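Local structure of five-membered-cyclitol-phosphate synthase (6K96) at residues A10-N15 and A60-P65; L128-P133 and F154-P159; P65-V70 and A78-Y83. The protein binds nicotinamide-adenine-dinucleotide and a sodium ion and belongs to the myo-inositol-1-phosphate synthase family, with a Rossmann-type dinucleotide-binding domain. All coordinates share one frame; numbering follows the deposited sequence.

Overall arrangement
The three contacts follow one another along the chain; none encloses or crosses another. Contact 1 brings the end of strand 5-10 and the start of helix 14-31 against the end of strand 55-62, closing a loop of 44 residues. Contact 3 begins at Pro65, shared with contact 1, and closes a short loop around helix 72-75, after which residues 81-83 return to Val12 O and the Asn14 side chain. Contact 2 closes the unit of strand 127-130, helix 137-149 and strand 153-156. Ala10 bonds to Leu129 and Ser131, which joins contacts 1 and 2 within one parallel sheet, while contacts 2 and 3 stay apart, about 8 Å between nearest atoms. All three reach the same nicotinamide-adenine-dinucleotide.

Contact 1 (A10-N15 and A60-P65); sequences AGVGNN and AFDLHP. With NA (sodium ion), chain H; NAD (nicotinamide-adenine-dinucleotide), chain G.
Asp62 OD2 is gripped from two directions: the backbone N-H of Val12 reaches it at 2.7 Å from Val12 N, nearly straight at 164°, and the adenosine ribose donates O3B to it at 2.8 Å. The other oxygen of the carboxylate serves the ribose too, with O2B donating to Asp62 OD1 at 2.8 Å. The same OD1 closes an Asx turn by taking the N-H of His64 on its anti lone pair, while Leu63 N arrives tilted 27° from the carboxylate plane. An aspartate suits this place because its short side chain offers two acceptors, held by backbone donors, to two neighbouring hydroxyls. An acidic residue at the end of the second strand that binds the adenosine ribose is a hallmark of Rossmann folds that use this dinucleotide.

Next to it, Gly11 N bonds to Phe61 O at 2.8 Å, continuing the parallel pairing of Ala10 with Phe61. Val12 keeps CG1 anti to its backbone N (chi1 -170°), which leaves CG2 to pack on Ala60 CB. The Gly-Val-Gly run is the glycine-rich turn of the fold. Gly11 has a positive phi and lies close under the ribose, and Gly13 CA comes within 3.1 Å of O5B, so neither place has room for a side chain. Gly13 occupies the N-cap position of the helix, whose first N-H groups point at the diphosphate: Asn14 N to O2A and Asn15 N to O1N. Asn15 OD1 binds the sodium ion at 2.4 Å, alongside O2N and O7N of the dinucleotide and Ser293 OG.

Strand 5-10 lies between strands 55-62 and 127-130; Phe61 packs on helix 111-122, and the start of helix 14-31 leans against helix 292-313.

Contact 2 (L128-P133 and F154-P159); sequences LLYSLP and FVNCTP. With NAD (nicotinamide-adenine-dinucleotide), chain G.
Tyr130 lies alongside Phe154 and is crossed nearly at right angles by Thr158 where two parallel strands end, in the beta-alpha-beta unit of strand 127-130, helix 137-149 and strand 153-156, part of a Rossmann-type sheet. The backbones alternate partners in the parallel manner: Val155 N gives to Leu128 O at 3.1 Å, Tyr130 N to Val155 O at 3.0 Å, and a weak bond from Cys157 N to Tyr130 O follows.

On one face of the sheet the side chains of Leu128, Tyr130, Phe154 and Asn156 point the same way. Leu128 CD2 meets the edge of the Phe154 ring at CE1, 3.8 Å off, while Phe154 CZ comes to 3.4 Å from Tyr130 CB. The two rings meet obliquely, their planes 34° apart. The large rings of Tyr130 and Phe154 suit this face because helix 137-149 lies on it: Tyr130 reaches Ala139 and Ala140, whose small methyls leave space for the ring. The other face carries Leu129 and Val155, whose side chains cross at a slant against helix 292-313, Leu129 CD1 meeting Val155 CG1 at 3.7 Å.

Beyond the strands, both segments turn toward the dinucleotide. Leu132 O accepts the nicotinamide ribose hydroxyl O3D at 2.9 Å, and the Leu132 side chain packs against the adenine. Thr158 CG2 touches both Tyr130 CE2 (3.4 Å) and Leu132 O.

Asn156 helps to place Thr158: its OD1 takes the N-H of Thr158 in an Asx turn, from well above the carbonyl plane. Asp182 OD1 accepts from Asn156 ND2 and so helps fix the amide's rotation. With CG anti to the backbone N (chi1 -176°), the Asn156 side chain runs alongside Tyr130, its amide turned 68° to the ring, and OD1 rests 3.5 Å from Tyr130 CD2.

Contact 3 (P65-V70 and A78-Y83); sequences PNKVGV and AEPNNY. With NAD (nicotinamide-adenine-dinucleotide), chain G.
Lys67 and Asn81 form the close-set half of this contact: Lys67 NZ donates to Asn81 OD1 at 2.8 Å, tilted 34° from the carbonyl plane. The same ammonium also bonds to O3B of the adenosine ribose and to Val12 O. A lysine suits the place because its long chain, extended beyond CG, carries one charged donor from the loop backbone to three acceptors. Asn81 is fixed in turn by its other amide atom, ND2, which gives to Val76 O and Val12 O.

Each segment contains a turn. Lys67 to Val70 make a type II beta turn with Gly69 at positive phi (68°). In the other segment, Asn81 N bonds to Ala78 O at 3.1 Å around a cis peptide before Pro80, as in type VI turns, and Lys67 CE passes by Ala78 O.

Toward solvent the packing is slacker. Asn66 ND2 hydrogen-bonds to Glu79 O at 3.3 Å; the acceptor lies within 4° of the amide plane, yet the donor sits well above the carbonyl plane. Ala78 CB stops 4.0 Å from Asn66 O, and the Glu79 carboxylate leads away into solvent.

Contact 1 (A10-N15 and A60-P65)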
loop_
_atom_site.group_PDB
_atom_site.type_symbol
_atom_site.label_atom_id
_atom_site.label_comp_id
_atom_site.label_asym_id
_atom_site.label_seq_id
_atom_site.Cartn_x
_atom_site.Cartn_y
_atom_site.Cartn_z
ATOM N N ALA B 10 22.198 29.391 -12.760
ATOM C CA ALA B 10 23.243 29.228 -11.744
ATOM C C ALA B 10 22.965 27.863 -11.138
ATOM O O ALA B 10 22.006 27.734 -10.405
ATOM C CB ALA B 10 23.211 30.379 -10.752
ATOM N N GLY B 11 23.748 26.873 -11.541
ATOM C CA GLY B 11 23.617 25.465 -11.121
ATOM C C GLY B 11 22.927 24.637 -12.203
ATOM O O GLY B 11 21.727 24.854 -12.427
ATOM N N VAL B 12 23.658 23.715 -12.816
ATOM C CA VAL B 12 23.142 22.814 -13.876
ATOM C C VAL B 12 22.872 21.436 -13.282
ATOM O O VAL B 12 23.606 20.492 -13.590
ATOM C CB VAL B 12 24.112 22.756 -15.056
ATOM C CG1 VAL B 12 23.472 22.026 -16.247
ATOM C CG2 VAL B 12 24.569 24.161 -15.388
ATOM N N GLY B 13 21.829 21.373 -12.469
ATOM C CA GLY B 13 21.422 20.158 -11.753
ATOM C C GLY B 13 20.298 19.385 -12.433
ATOM O O GLY B 13 20.018 19.543 -13.639
ATOM N N ASN B 14 19.739 18.466 -11.651
ATOM C CA ASN B 14 18.525 17.697 -12.026
ATOM C C ASN B 14 17.455 18.682 -12.515
ATOM O O ASN B 14 16.918 18.440 -13.597
ATOM C CB ASN B 14 18.150 16.762 -10.892
ATOM C CG ASN B 14 19.072 15.577 -10.860
ATOM O OD1 ASN B 14 19.651 15.238 -11.889
ATOM N ND2 ASN B 14 19.192 14.934 -9.718
ATOM N N ASN B 15 17.252 19.812 -11.829
ATOM C CA ASN B 15 16.157 20.766 -12.168
ATOM C C ASN B 15 16.302 21.257 -13.631
ATOM O O ASN B 15 15.250 21.484 -14.335
ATOM C CB ASN B 15 16.059 21.887 -11.147
ATOM C CG ASN B 15 15.598 21.477 -9.757
ATOM O OD1 ASN B 15 15.401 20.289 -9.462
ATOM N ND2 ASN B 15 15.425 22.467 -8.876
ATOM N N ALA B 60 25.252 29.518 -18.400
ATOM C CA ALA B 60 25.257 28.444 -17.398
ATOM C C ALA B 60 26.525 28.558 -16.559
ATOM O O ALA B 60 27.621 28.751 -17.146
ATOM C CB ALA B 60 25.163 27.098 -18.079
ATOM N N PHE B 61 26.349 28.401 -15.242
ATOM C CA PHE B 61 27.392 28.541 -14.206
ATOM C C PHE B 61 27.331 27.342 -13.249
ATOM O O PHE B 61 26.256 27.073 -12.667
ATOM C CB PHE B 61 27.161 29.878 -13.507
ATOM C CG PHE B 61 27.138 31.061 -14.442
ATOM C CD1 PHE B 61 28.296 31.520 -15.046
ATOM C CD2 PHE B 61 25.965 31.742 -14.690
ATOM C CE1 PHE B 61 28.265 32.606 -15.907
ATOM C CE2 PHE B 61 25.939 32.825 -15.552
ATOM C CZ PHE B 61 27.082 33.255 -16.163
ATOM N N ASP B 62 28.459 26.648 -13.072
ATOM C CA ASP B 62 28.623 25.465 -12.178
ATOM C C ASP B 62 30.054 25.451 -11.620
ATOM O O ASP B 62 30.861 26.336 -12.039
ATOM C CB ASP B 62 28.347 24.160 -12.934
ATOM C CG ASP B 62 27.530 23.156 -12.137
ATOM O OD1 ASP B 62 28.118 22.470 -11.269
ATOM O OD2 ASP B 62 26.291 23.073 -12.382
ATOM N N LEU B 63 30.354 24.492 -10.729
ATOM C CA LEU B 63 31.703 24.282 -10.108
ATOM C C LEU B 63 32.166 22.848 -10.333
ATOM O O LEU B 63 33.369 22.618 -10.149
ATOM C CB LEU B 63 31.731 24.542 -8.586
ATOM C CG LEU B 63 31.464 25.960 -8.063
ATOM C CD1 LEU B 63 31.661 26.009 -6.563
ATOM C CD2 LEU B 63 32.304 27.023 -8.735
ATOM N N HIS B 64 31.270 21.907 -10.620
ATOM C CA HIS B 64 31.628 20.470 -10.793
ATOM C C HIS B 64 32.457 20.284 -12.070
ATOM O O HIS B 64 32.090 20.741 -13.168
ATOM C CB HIS B 64 30.381 19.586 -10.793
ATOM C CG HIS B 64 30.657 18.147 -10.526
ATOM N ND1 HIS B 64 31.291 17.318 -11.434
ATOM C CD2 HIS B 64 30.314 17.369 -9.475
ATOM C CE1 HIS B 64 31.401 16.107 -10.921
ATOM N NE2 HIS B 64 30.806 16.109 -9.717
ATOM N N PRO B 65 33.617 19.601 -11.943
ATOM C CA PRO B 65 34.517 19.338 -13.081
ATOM C C PRO B 65 33.920 18.670 -14.348
ATOM O O PRO B 65 34.425 18.935 -15.447
ATOM C CB PRO B 65 35.578 18.387 -12.480
ATOM C CG PRO B 65 35.529 18.632 -10.986
ATOM C CD PRO B 65 34.112 19.055 -10.673
HETATM NA NA NA H . 15.598 18.406 -7.952
HETATM P PA NAD G . 21.224 19.519 -8.020
HETATM O O1A NAD G . 22.025 19.052 -6.867
HETATM O O2A NAD G . 20.871 18.466 -9.034
HETATM O O5B NAD G . 21.788 20.805 -8.741
HETATM C C5B NAD G . 22.785 21.532 -7.987
HETATM C C4B NAD G . 23.819 22.073 -8.939
HETATM O O4B NAD G . 24.528 23.238 -8.400
HETATM C C3B NAD G . 24.912 21.054 -9.277
HETATM O O3B NAD G . 25.165 21.114 -10.675
HETATM C C2B NAD G . 26.108 21.601 -8.501
HETATM O O2B NAD G . 27.218 20.976 -9.078
HETATM C C1B NAD G . 25.892 23.094 -8.769
HETATM N N9A NAD G . 26.662 24.040 -7.986
HETATM C C8A NAD G . 27.110 23.804 -6.709
HETATM N N7A NAD G . 27.699 24.846 -6.169
HETATM C C5A NAD G . 27.609 25.845 -7.132
HETATM C C6A NAD G . 28.052 27.183 -7.135
HETATM N N6A NAD G . 28.657 27.743 -6.094
HETATM N N1A NAD G . 27.775 27.940 -8.232
HETATM C C2A NAD G . 27.156 27.338 -9.265
HETATM N N3A NAD G . 26.716 26.086 -9.372
HETATM C C4A NAD G . 26.961 25.370 -8.258
HETATM O O3 NAD G . 19.874 20.118 -7.440
HETATM P PN NAD G . 18.400 20.131 -8.083
HETATM O O1N NAD G . 18.506 20.724 -9.435
HETATM O O2N NAD G . 17.885 18.751 -7.809
HETATM O O5D NAD G . 17.673 21.196 -7.114
HETATM C C5D NAD G . 18.223 22.577 -7.079
HETATM C C4D NAD G . 17.666 23.306 -5.892
HETATM O O4D NAD G . 16.232 23.468 -5.991
HETATM C C3D NAD G . 17.932 22.579 -4.565
HETATM O O3D NAD G . 18.200 23.565 -3.592
HETATM C C2D NAD G . 16.565 21.996 -4.219
HETATM O O2D NAD G . 16.272 21.839 -2.843
HETATM C C1D NAD G . 15.639 23.093 -4.739
HETATM N N1N NAD G . 14.247 22.562 -4.861
HETATM C C2N NAD G . 14.029 21.326 -5.559
HETATM C C3N NAD G . 12.798 20.692 -5.540
HETATM C C7N NAD G . 12.639 19.410 -6.337
HETATM O O7N NAD G . 13.545 19.034 -7.070
HETATM N N7N NAD G . 11.508 18.723 -6.200
HETATM C C4N NAD G . 11.785 21.281 -4.784
HETATM C C5N NAD G . 11.955 22.557 -4.262
HETATM C C6N NAD G . 13.208 23.141 -4.235
#

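Contact 2 (L128-P133 and F154-P159)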
loop_
_atom_site.group_PDB
_atom_site.type_symbol
_atom_site.label_atom_id
_atom_site.label_comp_id
_atom_site.label_asym_id
_atom_site.label_seq_id
_atom_site.Cartn_x
_atom_site.Cartn_y
_atom_site.Cartn_z
ATOM N N LEU B 128 17.887 35.144 -14.624
ATOM C CA LEU B 128 18.875 34.218 -14.040
ATOM C C LEU B 128 18.121 33.311 -13.074
ATOM O O LEU B 128 17.478 33.839 -12.171
ATOM C CB LEU B 128 19.982 34.986 -13.330
ATOM C CG LEU B 128 20.958 34.054 -12.619
ATOM C CD1 LEU B 128 21.769 33.276 -13.608
ATOM C CD2 LEU B 128 21.859 34.793 -11.689
ATOM N N LEU B 129 18.126 32.006 -13.339
ATOM C CA LEU B 129 17.552 30.947 -12.469
ATOM C C LEU B 129 18.635 30.443 -11.504
ATOM O O LEU B 129 19.626 29.773 -11.935
ATOM C CB LEU B 129 17.024 29.805 -13.346
ATOM C CG LEU B 129 16.387 28.637 -12.591
ATOM C CD1 LEU B 129 15.150 29.092 -11.830
ATOM C CD2 LEU B 129 16.065 27.507 -13.547
ATOM N N TYR B 130 18.446 30.725 -10.225
ATOM C CA TYR B 130 19.337 30.260 -9.159
ATOM C C TYR B 130 18.918 28.866 -8.739
ATOM O O TYR B 130 17.842 28.727 -8.104
ATOM C CB TYR B 130 19.265 31.237 -7.986
ATOM C CG TYR B 130 20.113 30.835 -6.808
ATOM C CD1 TYR B 130 21.490 30.999 -6.847
ATOM C CD2 TYR B 130 19.552 30.271 -5.672
ATOM C CE1 TYR B 130 22.291 30.650 -5.766
ATOM C CE2 TYR B 130 20.345 29.898 -4.594
ATOM C CZ TYR B 130 21.718 30.107 -4.629
ATOM O OH TYR B 130 22.498 29.777 -3.560
ATOM N N SER B 131 19.719 27.866 -9.029
ATOM C CA SER B 131 19.271 26.465 -8.821
ATOM C C SER B 131 20.392 25.653 -8.180
ATOM O O SER B 131 20.569 24.474 -8.543
ATOM C CB SER B 131 18.809 25.847 -10.114
ATOM O OG SER B 131 17.812 24.840 -9.873
ATOM N N LEU B 132 21.061 26.250 -7.208
ATOM C CA LEU B 132 22.172 25.638 -6.439
ATOM C C LEU B 132 21.602 24.772 -5.327
ATOM O O LEU B 132 20.418 24.830 -5.006
ATOM C CB LEU B 132 23.036 26.756 -5.820
ATOM C CG LEU B 132 24.212 27.267 -6.656
ATOM C CD1 LEU B 132 23.683 28.012 -7.862
ATOM C CD2 LEU B 132 25.096 28.180 -5.846
ATOM N N PRO B 133 22.486 24.019 -4.641
ATOM C CA PRO B 133 22.069 23.293 -3.455
ATOM C C PRO B 133 21.445 24.238 -2.412
ATOM O O PRO B 133 21.709 25.452 -2.380
ATOM C CB PRO B 133 23.392 22.634 -2.973
ATOM C CG PRO B 133 24.297 22.589 -4.177
ATOM C CD PRO B 133 23.916 23.817 -4.984
ATOM N N PHE B 154 15.729 37.855 -11.360
ATOM C CA PHE B 154 16.261 36.754 -10.517
ATOM C C PHE B 154 15.139 35.846 -9.998
ATOM O O PHE B 154 14.162 36.359 -9.403
ATOM C CB PHE B 154 16.959 37.320 -9.287
ATOM C CG PHE B 154 17.850 36.333 -8.590
ATOM C CD1 PHE B 154 19.057 35.958 -9.157
ATOM C CD2 PHE B 154 17.509 35.826 -7.349
ATOM C CE1 PHE B 154 19.915 35.098 -8.481
ATOM C CE2 PHE B 154 18.349 34.928 -6.701
ATOM C CZ PHE B 154 19.551 34.572 -7.260
ATOM N N VAL B 155 15.333 34.523 -10.087
ATOM C CA VAL B 155 14.383 33.503 -9.544
ATOM C C VAL B 155 15.096 32.635 -8.511
ATOM O O VAL B 155 15.979 31.879 -8.903
ATOM C CB VAL B 155 13.789 32.623 -10.666
ATOM C CG1 VAL B 155 12.978 31.462 -10.095
ATOM C CG2 VAL B 155 12.937 33.417 -11.644
ATOM N N ASN B 156 14.627 32.648 -7.267
ATOM C CA ASN B 156 15.183 31.811 -6.171
ATOM C C ASN B 156 14.373 30.507 -5.973
ATOM O O ASN B 156 13.319 30.545 -5.263
ATOM C CB ASN B 156 15.243 32.617 -4.877
ATOM C CG ASN B 156 15.892 31.818 -3.787
ATOM O OD1 ASN B 156 16.535 30.827 -4.061
ATOM N ND2 ASN B 156 15.771 32.263 -2.559
ATOM N N CYS B 157 14.897 29.367 -6.449
ATOM C CA CYS B 157 14.346 28.018 -6.129
ATOM C C CYS B 157 14.503 27.607 -4.660
ATOM O O CYS B 157 13.753 26.617 -4.271
ATOM C CB CYS B 157 15.071 26.869 -6.811
ATOM S SG CYS B 157 14.943 26.969 -8.585
ATOM N N THR B 158 15.452 28.201 -3.929
ATOM C CA THR B 158 15.980 27.633 -2.651
ATOM C C THR B 158 15.336 28.328 -1.463
ATOM O O THR B 158 14.733 29.386 -1.664
ATOM C CB THR B 158 17.510 27.743 -2.523
ATOM O OG1 THR B 158 17.874 29.060 -2.135
ATOM C CG2 THR B 158 18.224 27.391 -3.804
ATOM N N PRO B 159 15.457 27.755 -0.229
ATOM C CA PRO B 159 14.970 28.391 1.006
ATOM C C PRO B 159 15.819 29.586 1.490
ATOM O O PRO B 159 15.419 30.254 2.458
ATOM C CB PRO B 159 15.002 27.298 2.094
ATOM C CG PRO B 159 15.261 26.014 1.330
ATOM C CD PRO B 159 16.003 26.419 0.065
HETATM P PA NAD G . 21.224 19.519 -8.020
HETATM O O1A NAD G . 22.025 19.052 -6.867
HETATM O O2A NAD G . 20.871 18.466 -9.034
HETATM O O5B NAD G . 21.788 20.805 -8.741
HETATM C C5B NAD G . 22.785 21.532 -7.987
HETATM C C4B NAD G . 23.819 22.073 -8.939
HETATM O O4B NAD G . 24.528 23.238 -8.400
HETATM C C3B NAD G . 24.912 21.054 -9.277
HETATM O O3B NAD G . 25.165 21.114 -10.675
HETATM C C2B NAD G . 26.108 21.601 -8.501
HETATM O O2B NAD G . 27.218 20.976 -9.078
HETATM C C1B NAD G . 25.892 23.094 -8.769
HETATM N N9A NAD G . 26.662 24.040 -7.986
HETATM C C8A NAD G . 27.110 23.804 -6.709
HETATM N N7A NAD G . 27.699 24.846 -6.169
HETATM C C5A NAD G . 27.609 25.845 -7.132
HETATM C C6A NAD G . 28.052 27.183 -7.135
HETATM N N6A NAD G . 28.657 27.743 -6.094
HETATM N N1A NAD G . 27.775 27.940 -8.232
HETATM C C2A NAD G . 27.156 27.338 -9.265
HETATM N N3A NAD G . 26.716 26.086 -9.372
HETATM C C4A NAD G . 26.961 25.370 -8.258
HETATM O O3 NAD G . 19.874 20.118 -7.440
HETATM P PN NAD G . 18.400 20.131 -8.083
HETATM O O1N NAD G . 18.506 20.724 -9.435
HETATM O O2N NAD G . 17.885 18.751 -7.809
HETATM O O5D NAD G . 17.673 21.196 -7.114
HETATM C C5D NAD G . 18.223 22.577 -7.079
HETATM C C4D NAD G . 17.666 23.306 -5.892
HETATM O O4D NAD G . 16.232 23.468 -5.991
HETATM C C3D NAD G . 17.932 22.579 -4.565
HETATM O O3D NAD G . 18.200 23.565 -3.592
HETATM C C2D NAD G . 16.565 21.996 -4.219
HETATM O O2D NAD G . 16.272 21.839 -2.843
HETATM C C1D NAD G . 15.639 23.093 -4.739
HETATM N N1N NAD G . 14.247 22.562 -4.861
HETATM C C2N NAD G . 14.029 21.326 -5.559
HETATM C C3N NAD G . 12.798 20.692 -5.540
HETATM C C7N NAD G . 12.639 19.410 -6.337
HETATM O O7N NAD G . 13.545 19.034 -7.070
HETATM N N7N NAD G . 11.508 18.723 -6.200
HETATM C C4N NAD G . 11.785 21.281 -4.784
HETATM C C5N NAD G . 11.955 22.557 -4.262
HETATM C C6N NAD G . 13.208 23.141 -4.235
#

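Contact 3 (P65-V70 and A78-Y83)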
loop_
_atom_site.group_PDB
_atom_site.type_symbol
_atom_site.label_atom_id
_atom_site.label_comp_id
_atom_site.label_asym_id
_atom_site.label_seq_id
_atom_site.Cartn_x
_atom_site.Cartn_y
_atom_site.Cartn_z
ATOM N N PRO B 65 33.617 19.601 -11.943
ATOM C CA PRO B 65 34.517 19.338 -13.081
ATOM C C PRO B 65 33.920 18.670 -14.348
ATOM O O PRO B 65 34.425 18.935 -15.447
ATOM C CB PRO B 65 35.578 18.387 -12.480
ATOM C CG PRO B 65 35.529 18.632 -10.986
ATOM C CD PRO B 65 34.112 19.055 -10.673
ATOM N N ASN B 66 32.902 17.817 -14.205
ATOM C CA ASN B 66 32.135 17.201 -15.333
ATOM C C ASN B 66 31.278 18.237 -16.087
ATOM O O ASN B 66 30.941 17.988 -17.286
ATOM C CB ASN B 66 31.221 16.097 -14.822
ATOM C CG ASN B 66 32.000 14.947 -14.237
ATOM O OD1 ASN B 66 33.219 14.868 -14.414
ATOM N ND2 ASN B 66 31.298 14.067 -13.545
ATOM N N LYS B 67 30.974 19.374 -15.437
ATOM C CA LYS B 67 30.050 20.405 -15.975
ATOM C C LYS B 67 30.802 21.643 -16.477
ATOM O O LYS B 67 30.308 22.232 -17.448
ATOM C CB LYS B 67 28.986 20.736 -14.927
ATOM C CG LYS B 67 28.265 19.510 -14.372
ATOM C CD LYS B 67 26.821 19.763 -13.936
ATOM C CE LYS B 67 26.208 18.622 -13.150
ATOM N NZ LYS B 67 25.191 19.102 -12.200
ATOM N N VAL B 68 31.934 22.024 -15.879
ATOM C CA VAL B 68 32.654 23.286 -16.240
ATOM C C VAL B 68 33.392 23.106 -17.583
ATOM O O VAL B 68 34.140 22.103 -17.762
ATOM C CB VAL B 68 33.602 23.746 -15.109
ATOM C CG1 VAL B 68 34.478 24.909 -15.553
ATOM C CG2 VAL B 68 32.841 24.122 -13.840
ATOM N N GLY B 69 33.164 24.035 -18.517
ATOM C CA GLY B 69 33.797 24.044 -19.854
ATOM C C GLY B 69 33.328 22.903 -20.744
ATOM O O GLY B 69 33.894 22.722 -21.857
ATOM N N VAL B 70 32.281 22.208 -20.306
ATOM C CA VAL B 70 31.494 21.270 -21.140
ATOM C C VAL B 70 30.363 22.049 -21.834
ATOM O O VAL B 70 29.748 22.966 -21.274
ATOM C CB VAL B 70 30.991 20.109 -20.265
ATOM C CG1 VAL B 70 30.178 19.122 -21.075
ATOM C CG2 VAL B 70 32.137 19.407 -19.574
ATOM N N ALA B 78 25.222 15.300 -17.655
ATOM C CA ALA B 78 26.511 14.854 -17.093
ATOM C C ALA B 78 26.344 14.498 -15.619
ATOM O O ALA B 78 25.668 15.233 -14.856
ATOM C CB ALA B 78 27.565 15.917 -17.290
ATOM N N GLU B 79 26.991 13.400 -15.251
ATOM C CA GLU B 79 27.152 12.927 -13.859
ATOM C C GLU B 79 27.426 14.106 -12.924
ATOM O O GLU B 79 28.154 15.006 -13.312
ATOM C CB GLU B 79 28.331 11.967 -13.829
ATOM C CG GLU B 79 28.292 11.052 -12.638
ATOM C CD GLU B 79 27.414 9.843 -12.894
ATOM O OE1 GLU B 79 27.295 9.450 -14.094
ATOM O OE2 GLU B 79 26.858 9.305 -11.902
ATOM N N PRO B 80 26.872 14.157 -11.690
ATOM C CA PRO B 80 25.951 13.134 -11.178
ATOM C C PRO B 80 24.449 13.427 -11.370
ATOM O O PRO B 80 23.678 12.981 -10.529
ATOM C CB PRO B 80 26.338 13.110 -9.684
ATOM C CG PRO B 80 26.692 14.558 -9.365
ATOM C CD PRO B 80 27.175 15.171 -10.671
ATOM N N ASN B 81 24.083 14.186 -12.419
ATOM C CA ASN B 81 22.675 14.412 -12.881
ATOM C C ASN B 81 22.084 13.066 -13.322
ATOM O O ASN B 81 22.757 12.337 -14.080
ATOM C CB ASN B 81 22.515 15.403 -14.039
ATOM C CG ASN B 81 22.788 16.842 -13.644
ATOM O OD1 ASN B 81 23.193 17.096 -12.507
ATOM N ND2 ASN B 81 22.629 17.775 -14.581
ATOM N N ASN B 82 20.911 12.727 -12.796
ATOM C CA ASN B 82 20.301 11.391 -12.972
ATOM C C ASN B 82 18.789 11.584 -13.153
ATOM O O ASN B 82 18.063 10.674 -12.866
ATOM C CB ASN B 82 20.729 10.464 -11.835
ATOM C CG ASN B 82 20.224 10.932 -10.494
ATOM O OD1 ASN B 82 19.343 11.804 -10.454
ATOM N ND2 ASN B 82 20.730 10.317 -9.418
ATOM N N TYR B 83 18.349 12.762 -13.578
ATOM C CA TYR B 83 17.039 12.887 -14.246
ATOM C C TYR B 83 17.098 11.979 -15.472
ATOM O O TYR B 83 18.184 11.783 -16.040
ATOM C CB TYR B 83 16.733 14.322 -14.652
ATOM C CG TYR B 83 15.324 14.581 -15.126
ATOM C CD1 TYR B 83 14.296 14.703 -14.220
ATOM C CD2 TYR B 83 15.022 14.757 -16.471
ATOM C CE1 TYR B 83 12.994 14.938 -14.631
ATOM C CE2 TYR B 83 13.739 15.055 -16.893
ATOM C CZ TYR B 83 12.715 15.115 -15.974
ATOM O OH TYR B 83 11.442 15.409 -16.349
HETATM P PA NAD G . 21.224 19.519 -8.020
HETATM O O1A NAD G . 22.025 19.052 -6.867
HETATM O O2A NAD G . 20.871 18.466 -9.034
HETATM O O5B NAD G . 21.788 20.805 -8.741
HETATM C C5B NAD G . 22.785 21.532 -7.987
HETATM C C4B NAD G . 23.819 22.073 -8.939
HETATM O O4B NAD G . 24.528 23.238 -8.400
HETATM C C3B NAD G . 24.912 21.054 -9.277
HETATM O O3B NAD G . 25.165 21.114 -10.675
HETATM C C2B NAD G . 26.108 21.601 -8.501
HETATM O O2B NAD G . 27.218 20.976 -9.078
HETATM C C1B NAD G . 25.892 23.094 -8.769
HETATM N N9A NAD G . 26.662 24.040 -7.986
HETATM C C8A NAD G . 27.110 23.804 -6.709
HETATM N N7A NAD G . 27.699 24.846 -6.169
HETATM C C5A NAD G . 27.609 25.845 -7.132
HETATM C C6A NAD G . 28.052 27.183 -7.135
HETATM N N6A NAD G . 28.657 27.743 -6.094
HETATM N N1A NAD G . 27.775 27.940 -8.232
HETATM C C2A NAD G . 27.156 27.338 -9.265
HETATM N N3A NAD G . 26.716 26.086 -9.372
HETATM C C4A NAD G . 26.961 25.370 -8.258
HETATM O O3 NAD G . 19.874 20.118 -7.440
HETATM P PN NAD G . 18.400 20.131 -8.083
HETATM O O1N NAD G . 18.506 20.724 -9.435
HETATM O O2N NAD G . 17.885 18.751 -7.809
HETATM O O5D NAD G . 17.673 21.196 -7.114
HETATM C C5D NAD G . 18.223 22.577 -7.079
HETATM C C4D NAD G . 17.666 23.306 -5.892
HETATM O O4D NAD G . 16.232 23.468 -5.991
HETATM C C3D NAD G . 17.932 22.579 -4.565
HETATM O O3D NAD G . 18.200 23.565 -3.592
HETATM C C2D NAD G . 16.565 21.996 -4.219
HETATM O O2D NAD G . 16.272 21.839 -2.843
HETATM C C1D NAD G . 15.639 23.093 -4.739
HETATM N N1N NAD G . 14.247 22.562 -4.861
HETATM C C2N NAD G . 14.029 21.326 -5.559
HETATM C C3N NAD G . 12.798 20.692 -5.540
HETATM C C7N NAD G . 12.639 19.410 -6.337
HETATM O O7N NAD G . 13.545 19.034 -7.070
HETATM N N7N NAD G . 11.508 18.723 -6.200
HETATM C C4N NAD G . 11.785 21.281 -4.784
HETATM C C5N NAD G . 11.955 22.557 -4.262
HETATM C C6N NAD G . 13.208 23.141 -4.235
#